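Long-range contacts in dipicolinate synthase subunit B (Bacillus halodurans, PDB 3LQK), which probably takes part, as the flavoprotein-family subunit of dipicolinate synthase, in making the dipicolinic acid of bacterial spores: residues Lys37-Val42 with Thr67-Val72; Glu23-Met28 with Asn61-Ile66. All coordinates share one frame; numbering follows the deposited sequence.

Interaction 1: Lys37-Val42 with Thr67-Val72; sequences KVTPFV and TEEPIV
Thr-67 OG1 is gripped three ways. It donates to Val-38 O at 2.8 Å, lying in that carbonyl's plane, and accepts both from Glu-69 N (161° at the hydrogen), an ST turn, and from a water that takes the N-H of Val-38. With chi1 at 176°, OG1 lies opposite its own backbone N, and CG2 is left to meet Pro-40 CG tip to tip at 3.6 Å. Farther on, the backbones join in a single parallel bridge: Val-72 N reaches Pro-40 O at 2.7 Å, nearly straight at 177°, and Val-42 N reaches Val-72 O at 2.9 Å. Val-72 CB sits over one face of the Phe-41 ring, 3.9 Å from its centroid, and Phe-81 meets the same ring edge-to-face. At the exposed end, Lys-37 crosses Glu-69 at about a right angle; Lys-37 NZ and Glu-69 OE2, 4.2 Å apart, are too distant for a salt bridge. A second water joins Glu-69 OE1 to Thr-39 OG1, which also bonds His-9. The edge of strand 37-41 turned from strand 9-13 has no N-H at Pro-40, so a hydroxyl, a water and Val-72's backbone can meet its polar groups without a regular strand.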
ATOM      1  N   LYS A  37      23.140  24.494  16.539  1.00 16.84           N
ATOM      2  CA  LYS A  37      24.057  24.430  15.426  1.00 17.79           C
ATOM      3  C   LYS A  37      23.307  23.849  14.207  1.00 16.40           C
ATOM      4  O   LYS A  37      22.874  22.703  14.233  1.00 15.80           O
ATOM      5  CB  LYS A  37      25.218  23.516  15.786  1.00 19.04           C
ATOM      6  CG  LYS A  37      26.269  23.468  14.671  1.00 23.97           C
ATOM      7  CD  LYS A  37      27.394  22.364  14.864  1.00 29.60           C
ATOM      8  CE  LYS A  37      28.592  22.808  15.705  1.00 32.34           C
ATOM      9  NZ  LYS A  37      29.636  21.709  15.648  1.00 32.21           N
ATOM     10  N   VAL A  38      23.127  24.677  13.178  1.00 15.44           N
ATOM     11  CA  VAL A  38      22.287  24.334  12.058  1.00 15.00           C
ATOM     12  C   VAL A  38      23.126  24.068  10.829  1.00 15.04           C
ATOM     13  O   VAL A  38      23.849  24.963  10.330  1.00 13.37           O
ATOM     14  CB  VAL A  38      21.262  25.404  11.760  1.00 15.15           C
ATOM     15  CG1 VAL A  38      20.299  24.922  10.682  1.00 15.77           C
ATOM     16  CG2 VAL A  38      20.490  25.801  13.109  1.00 15.02           C
ATOM     17  N   THR A  39      22.983  22.840  10.324  1.00 14.30           N
ATOM     18  CA  THR A  39      23.578  22.458   9.065  1.00 13.59           C
ATOM     19  C   THR A  39      22.567  22.452   7.936  1.00 13.84           C
ATOM     20  O   THR A  39      21.617  21.655   7.977  1.00 14.18           O
ATOM     21  CB  THR A  39      24.191  21.087   9.177  1.00 13.49           C
ATOM     22  OG1 THR A  39      25.223  21.147  10.160  1.00 16.29           O
ATOM     23  CG2 THR A  39      24.795  20.613   7.797  1.00 10.52           C
ATOM     24  N   PRO A  40      22.761  23.302   6.914  1.00 13.71           N
ATOM     25  CA  PRO A  40      21.848  23.285   5.769  1.00 14.01           C
ATOM     26  C   PRO A  40      22.139  22.130   4.801  1.00 13.88           C
ATOM     27  O   PRO A  40      23.325  21.795   4.534  1.00 14.60           O
ATOM     28  CB  PRO A  40      22.080  24.647   5.090  1.00 14.25           C
ATOM     29  CG  PRO A  40      23.071  25.373   5.992  1.00 14.66           C
ATOM     30  CD  PRO A  40      23.802  24.326   6.735  1.00 14.10           C
ATOM     31  N   PHE A  41      21.069  21.518   4.328  1.00 12.62           N
ATOM     32  CA  PHE A  41      21.109  20.486   3.289  1.00 12.63           C
ATOM     33  C   PHE A  41      20.275  20.936   2.083  1.00 11.78           C
ATOM     34  O   PHE A  41      19.179  21.470   2.256  1.00 12.73           O
ATOM     35  CB  PHE A  41      20.491  19.192   3.791  1.00 11.98           C
ATOM     36  CG  PHE A  41      21.315  18.437   4.793  1.00 11.55           C
ATOM     37  CD1 PHE A  41      21.818  17.203   4.488  1.00 12.28           C
ATOM     38  CD2 PHE A  41      21.466  18.912   6.077  1.00 11.44           C
ATOM     39  CE1 PHE A  41      22.537  16.471   5.424  1.00 13.29           C
ATOM     40  CE2 PHE A  41      22.230  18.219   7.006  1.00 14.11           C
ATOM     41  CZ  PHE A  41      22.766  16.993   6.672  1.00 12.45           C
ATOM     42  N   VAL A  42      20.768  20.732   0.870  1.00 13.28           N
ATOM     43  CA  VAL A  42      20.064  21.162  -0.341  1.00 13.61           C
ATOM     44  C   VAL A  42      20.096  20.057  -1.387  1.00 15.18           C
ATOM     45  O   VAL A  42      20.776  19.063  -1.212  1.00 14.31           O
ATOM     46  CB  VAL A  42      20.624  22.470  -0.928  1.00 15.78           C
ATOM     47  CG1 VAL A  42      20.333  23.695  -0.000  1.00 10.96           C
ATOM     48  CG2 VAL A  42      22.100  22.332  -1.299  1.00 13.94           C
ATOM     49  N   THR A  67      24.104  30.847   9.013  1.00 17.30           N
ATOM     50  CA  THR A  67      24.931  29.801   9.597  1.00 17.10           C
ATOM     51  C   THR A  67      26.233  29.598   8.790  1.00 18.93           C
ATOM     52  O   THR A  67      26.259  29.705   7.564  1.00 18.84           O
ATOM     53  CB  THR A  67      24.143  28.468   9.707  1.00 17.88           C
ATOM     54  OG1 THR A  67      25.016  27.468  10.201  1.00 16.87           O
ATOM     55  CG2 THR A  67      23.546  28.025   8.363  1.00 15.32           C
ATOM     56  N   GLU A  68      27.302  29.331   9.510  1.00 19.46           N
ATOM     57  CA  GLU A  68      28.623  29.078   8.915  1.00 20.81           C
ATOM     58  C   GLU A  68      28.854  27.572   8.683  1.00 21.23           C
ATOM     59  O   GLU A  68      29.876  27.182   8.110  1.00 21.38           O
ATOM     60  CB  GLU A  68      29.716  29.650   9.845  1.00 19.67           C
ATOM     61  N   GLU A  69      27.924  26.716   9.096  1.00 20.60           N
ATOM     62  CA  GLU A  69      28.095  25.291   8.764  1.00 21.15           C
ATOM     63  C   GLU A  69      28.080  25.109   7.236  1.00 20.29           C
ATOM     64  O   GLU A  69      27.202  25.649   6.569  1.00 19.05           O
ATOM     65  CB  GLU A  69      26.997  24.458   9.445  1.00 21.26           C
ATOM     66  CG  GLU A  69      27.072  24.477  10.964  1.00 24.07           C
ATOM     67  CD  GLU A  69      28.383  23.883  11.496  1.00 26.38           C
ATOM     68  OE1 GLU A  69      28.887  22.867  10.921  1.00 30.25           O
ATOM     69  OE2 GLU A  69      28.885  24.434  12.503  1.00 34.79           O
ATOM     70  N   PRO A  70      29.065  24.385   6.668  1.00 20.78           N
ATOM     71  CA  PRO A  70      29.032  24.086   5.236  1.00 21.13           C
ATOM     72  C   PRO A  70      27.700  23.452   4.777  1.00 21.16           C
ATOM     73  O   PRO A  70      27.160  22.523   5.435  1.00 22.09           O
ATOM     74  CB  PRO A  70      30.185  23.100   5.056  1.00 21.24           C
ATOM     75  CG  PRO A  70      31.110  23.414   6.142  1.00 21.96           C
ATOM     76  CD  PRO A  70      30.252  23.794   7.309  1.00 21.64           C
ATOM     77  N   ILE A  71      27.185  23.982   3.663  1.00 20.76           N
ATOM     78  CA  ILE A  71      25.974  23.510   3.027  1.00 19.09           C
ATOM     79  C   ILE A  71      26.210  22.096   2.479  1.00 19.27           C
ATOM     80  O   ILE A  71      27.170  21.846   1.768  1.00 19.14           O
ATOM     81  CB  ILE A  71      25.605  24.468   1.891  1.00 19.99           C
ATOM     82  CG1 ILE A  71      25.273  25.840   2.519  1.00 19.12           C
ATOM     83  CG2 ILE A  71      24.412  23.895   1.033  1.00 17.12           C
ATOM     84  CD1 ILE A  71      24.880  26.923   1.570  1.00 19.42           C
ATOM     85  N   VAL A  72      25.377  21.148   2.879  1.00 17.41           N
ATOM     86  CA  VAL A  72      25.523  19.788   2.413  1.00 15.45           C
ATOM     87  C   VAL A  72      24.717  19.669   1.122  1.00 15.76           C
ATOM     88  O   VAL A  72      23.474  19.648   1.139  1.00 15.35           O
ATOM     89  CB  VAL A  72      25.045  18.784   3.454  1.00 15.07           C
ATOM     90  CG1 VAL A  72      25.186  17.399   2.915  1.00 14.17           C
ATOM     91  CG2 VAL A  72      25.802  18.936   4.781  1.00 12.76           C
TER
HETATM   92  O   HOH W   1      24.697  27.154  13.197  1.00 15.80           O
HETATM   93  O   HOH W   2      27.886  20.782   9.534  1.00 15.08           O

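Interaction 2: Glu23-Met28 with Asn61-Ile66; sequences EVLPQM and NKIKQI
Leu-25 reaches from helix 25-33 into a group of three side chains on helix 58-66, and each part of it has a different neighbour. Its CB lies 4.0 Å from Ile-66 CD1. The next carbon, CG, stands opposite the carbonyl carbon (chi1 -70°), and chi2 near 180° then splits the two methyls between different residues of the facing helix. There CD1 comes to 3.9 Å from Lys-62 CB, while CD2 meets Ile-63 CG1 at 3.7 Å; in both pairs the side chains cross at about a right angle. The three partners, Lys-62, Ile-63 and Ile-66, fall within little more than one helical turn, and no hydrogen bond crosses between the segments.

The nearest CA pairs, Leu-25 with Ile-63 at 7.2 Å and Met-28 with Ile-66, advance in the same direction along both chains. Helix 25-33 connects the neighbouring parallel strands 9-13 and 37-41, a beta-alpha-beta unit of the Rossmann-like layered fold expected of this family. Both helices rest on the sheet: Met-28 touches Phe-12 and Val-38, and Ile-63 touches Pro-40.

Ile-66 answers from the other side by dividing its branches. CD1 lies 3.5 Å from Leu-25 O, so part of its packing is against backbone, whereas CG2 approaches Met-28 CG at 3.9 Å. Met-28, present as selenomethionine, runs extended through chi1 and chi2 before bending at chi3 (-66°). Its heavy atom SE lies 4.1 Å from Ile-66 CG2 and 4.2 Å from Ile-63 CG2, bridging two residues one turn apart. Lys-62 contributes its CB alone within close range, at the exposed margin of the contact; past CG the chain runs nearly straight, and its ammonium end turns from helix 25-33.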
ATOM      1  N   GLU A  23       9.940  31.683   3.197  1.00 27.94           N
ATOM      2  CA  GLU A  23       9.058  31.264   4.285  1.00 28.41           C
ATOM      3  C   GLU A  23       9.777  30.419   5.361  1.00 25.77           C
ATOM      4  O   GLU A  23       9.320  30.388   6.514  1.00 27.91           O
ATOM      5  CB  GLU A  23       7.874  30.507   3.682  1.00 30.27           C
ATOM      6  CG  GLU A  23       8.297  29.289   2.786  1.00 35.83           C
ATOM      7  CD  GLU A  23       7.393  29.083   1.556  1.00 43.73           C
ATOM      8  OE1 GLU A  23       6.729  30.063   1.090  1.00 46.24           O
ATOM      9  OE2 GLU A  23       7.363  27.918   1.060  1.00 48.49           O
ATOM     10  N   VAL A  24      10.917  29.791   5.045  1.00 20.77           N
ATOM     11  CA  VAL A  24      11.615  28.970   6.061  1.00 18.53           C
ATOM     12  C   VAL A  24      12.924  29.573   6.563  1.00 17.23           C
ATOM     13  O   VAL A  24      13.308  29.254   7.646  1.00 16.77           O
ATOM     14  CB  VAL A  24      11.862  27.500   5.598  1.00 18.50           C
ATOM     15  CG1 VAL A  24      10.553  26.809   5.305  1.00 17.34           C
ATOM     16  CG2 VAL A  24      12.785  27.474   4.302  1.00 17.46           C
ATOM     17  N   LEU A  25      13.619  30.441   5.809  1.00 15.57           N
ATOM     18  CA  LEU A  25      14.939  30.962   6.292  1.00 15.80           C
ATOM     19  C   LEU A  25      14.835  31.727   7.620  1.00 14.78           C
ATOM     20  O   LEU A  25      15.710  31.616   8.460  1.00 14.36           O
ATOM     21  CB  LEU A  25      15.631  31.836   5.232  1.00 15.95           C
ATOM     22  CG  LEU A  25      16.121  30.990   4.020  1.00 17.70           C
ATOM     23  CD1 LEU A  25      16.733  31.863   2.923  1.00 20.05           C
ATOM     24  CD2 LEU A  25      17.078  29.901   4.477  1.00 19.13           C
ATOM     25  N   PRO A  26      13.742  32.488   7.819  1.00 14.28           N
ATOM     26  CA  PRO A  26      13.561  33.119   9.129  1.00 14.80           C
ATOM     27  C   PRO A  26      13.464  32.077  10.260  1.00 15.28           C
ATOM     28  O   PRO A  26      13.849  32.372  11.428  1.00 15.04           O
ATOM     29  CB  PRO A  26      12.254  33.904   8.971  1.00 14.98           C
ATOM     30  CG  PRO A  26      12.152  34.169   7.468  1.00 13.46           C
ATOM     31  CD  PRO A  26      12.742  32.940   6.844  1.00 14.18           C
ATOM     32  N   GLN A  27      12.964  30.877   9.941  1.00 14.30           N
ATOM     33  CA  GLN A  27      12.891  29.826  10.979  1.00 13.99           C
ATOM     34  C   GLN A  27      14.261  29.203  11.211  1.00 14.47           C
ATOM     35  O   GLN A  27      14.619  28.866  12.362  1.00 13.57           O
ATOM     36  CB  GLN A  27      11.874  28.760  10.616  1.00 13.49           C
ATOM     37  CG  GLN A  27      10.473  29.282  10.453  1.00 11.84           C
ATOM     38  CD  GLN A  27      10.052  30.143  11.622  1.00 14.72           C
ATOM     39  OE1 GLN A  27      10.302  29.819  12.800  1.00 15.63           O
ATOM     40  NE2 GLN A  27       9.434  31.260  11.312  1.00 13.16           N
HETATM   41  N   MSE A  28      15.047  29.084  10.133  1.00 13.34           N
HETATM   42  CA  MSE A  28      16.442  28.648  10.298  1.00 14.19           C
HETATM   43  C   MSE A  28      17.200  29.624  11.227  1.00 14.81           C
HETATM   44  O   MSE A  28      17.979  29.229  12.099  1.00 14.74           O
HETATM   45  CB  MSE A  28      17.127  28.559   8.930  1.00 14.17           C
HETATM   46  CG  MSE A  28      18.487  27.957   8.998  1.00 18.02           C
HETATM   47 SE   MSE A  28      19.510  28.011   7.344  1.00 21.36          SE
HETATM   48  CE  MSE A  28      18.397  26.816   6.274  1.00 13.28           C
ATOM     49  N   ASN A  61      23.425  33.073  -0.440  1.00 22.15           N
ATOM     50  CA  ASN A  61      24.007  34.122   0.385  1.00 22.67           C
ATOM     51  C   ASN A  61      23.256  34.237   1.736  1.00 22.32           C
ATOM     52  O   ASN A  61      23.887  34.335   2.807  1.00 19.89           O
ATOM     53  CB  ASN A  61      24.020  35.483  -0.356  1.00 23.06           C
ATOM     54  CG  ASN A  61      24.759  35.413  -1.719  1.00 28.96           C
ATOM     55  OD1 ASN A  61      25.696  34.611  -1.898  1.00 34.38           O
ATOM     56  ND2 ASN A  61      24.322  36.239  -2.695  1.00 30.42           N
ATOM     57  N   LYS A  62      21.917  34.234   1.683  1.00 21.70           N
ATOM     58  CA  LYS A  62      21.107  34.317   2.907  1.00 22.18           C
ATOM     59  C   LYS A  62      21.368  33.173   3.887  1.00 20.88           C
ATOM     60  O   LYS A  62      21.595  33.402   5.065  1.00 20.05           O
ATOM     61  CB  LYS A  62      19.620  34.389   2.575  1.00 23.86           C
ATOM     62  CG  LYS A  62      19.222  35.640   1.728  1.00 28.40           C
ATOM     63  CD  LYS A  62      17.768  36.102   1.927  1.00 34.67           C
ATOM     64  CE  LYS A  62      17.557  37.487   1.279  1.00 37.68           C
ATOM     65  NZ  LYS A  62      16.118  37.733   0.974  1.00 39.84           N
ATOM     66  N   ILE A  63      21.449  31.944   3.389  1.00 19.51           N
ATOM     67  CA  ILE A  63      21.845  30.807   4.252  1.00 18.97           C
ATOM     68  C   ILE A  63      23.198  31.075   4.904  1.00 20.21           C
ATOM     69  O   ILE A  63      23.370  30.891   6.121  1.00 19.50           O
ATOM     70  CB  ILE A  63      21.846  29.481   3.450  1.00 18.70           C
ATOM     71  CG1 ILE A  63      20.413  29.154   3.016  1.00 16.60           C
ATOM     72  CG2 ILE A  63      22.408  28.342   4.260  1.00 18.11           C
ATOM     73  CD1 ILE A  63      20.334  28.036   2.038  1.00 14.46           C
ATOM     74  N   LYS A  64      24.141  31.566   4.097  1.00 21.01           N
ATOM     75  CA  LYS A  64      25.519  31.811   4.576  1.00 23.17           C
ATOM     76  C   LYS A  64      25.610  32.922   5.621  1.00 23.14           C
ATOM     77  O   LYS A  64      26.510  32.902   6.428  1.00 23.36           O
ATOM     78  CB  LYS A  64      26.491  32.053   3.427  1.00 23.64           C
ATOM     79  CG  LYS A  64      26.866  30.703   2.719  1.00 25.82           C
ATOM     80  CD  LYS A  64      27.795  30.987   1.502  1.00 31.20           C
ATOM     81  CE  LYS A  64      28.702  29.761   1.072  1.00 33.27           C
ATOM     82  NZ  LYS A  64      30.190  30.201   0.901  1.00 37.31           N
ATOM     83  N   GLN A  65      24.632  33.820   5.632  1.00 22.83           N
ATOM     84  CA  GLN A  65      24.496  34.867   6.646  1.00 24.04           C
ATOM     85  C   GLN A  65      23.866  34.335   7.936  1.00 22.14           C
ATOM     86  O   GLN A  65      24.027  34.957   8.953  1.00 22.73           O
ATOM     87  CB  GLN A  65      23.576  36.023   6.172  1.00 24.24           C
ATOM     88  CG  GLN A  65      24.215  37.032   5.248  1.00 28.68           C
ATOM     89  CD  GLN A  65      23.177  37.968   4.519  1.00 33.85           C
ATOM     90  OE1 GLN A  65      21.910  37.870   4.665  1.00 33.32           O
ATOM     91  NE2 GLN A  65      23.727  38.852   3.698  1.00 36.64           N
ATOM     92  N   ILE A  66      23.098  33.251   7.860  1.00 20.48           N
ATOM     93  CA  ILE A  66      22.458  32.656   9.024  1.00 18.78           C
ATOM     94  C   ILE A  66      23.388  31.685   9.761  1.00 18.09           C
ATOM     95  O   ILE A  66      23.449  31.695  10.992  1.00 16.44           O
ATOM     96  CB  ILE A  66      21.109  31.976   8.620  1.00 18.78           C
ATOM     97  CG1 ILE A  66      20.098  33.068   8.205  1.00 18.60           C
ATOM     98  CG2 ILE A  66      20.557  31.159   9.774  1.00 16.85           C
ATOM     99  CD1 ILE A  66      18.893  32.569   7.357  1.00 18.83           C
TER

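The two contacts lie on the same side of the chain's centre, their centres about 10 Å apart, and meet directly: Pro-40 CG lies 3.5 Å from Ile-63 CG2, and Val-38 CG1 lies 3.9 Å from Met-28 CG. Their segments alternate along the chain, and residues 61-66 run straight into 67-72, so helix 58-66 and the loop that follows it serve interaction 2 and then interaction 1. Interaction 1 lies along a sheet strand and is mixed in character, with backbone bonds, waters and an exposed charged end. Interaction 2 packs helix against helix on the sheet by apolar contacts, with no hydrogen bond across it; it is the smaller interface, 275 Å² against 530 Å², with a similar share of buried residues.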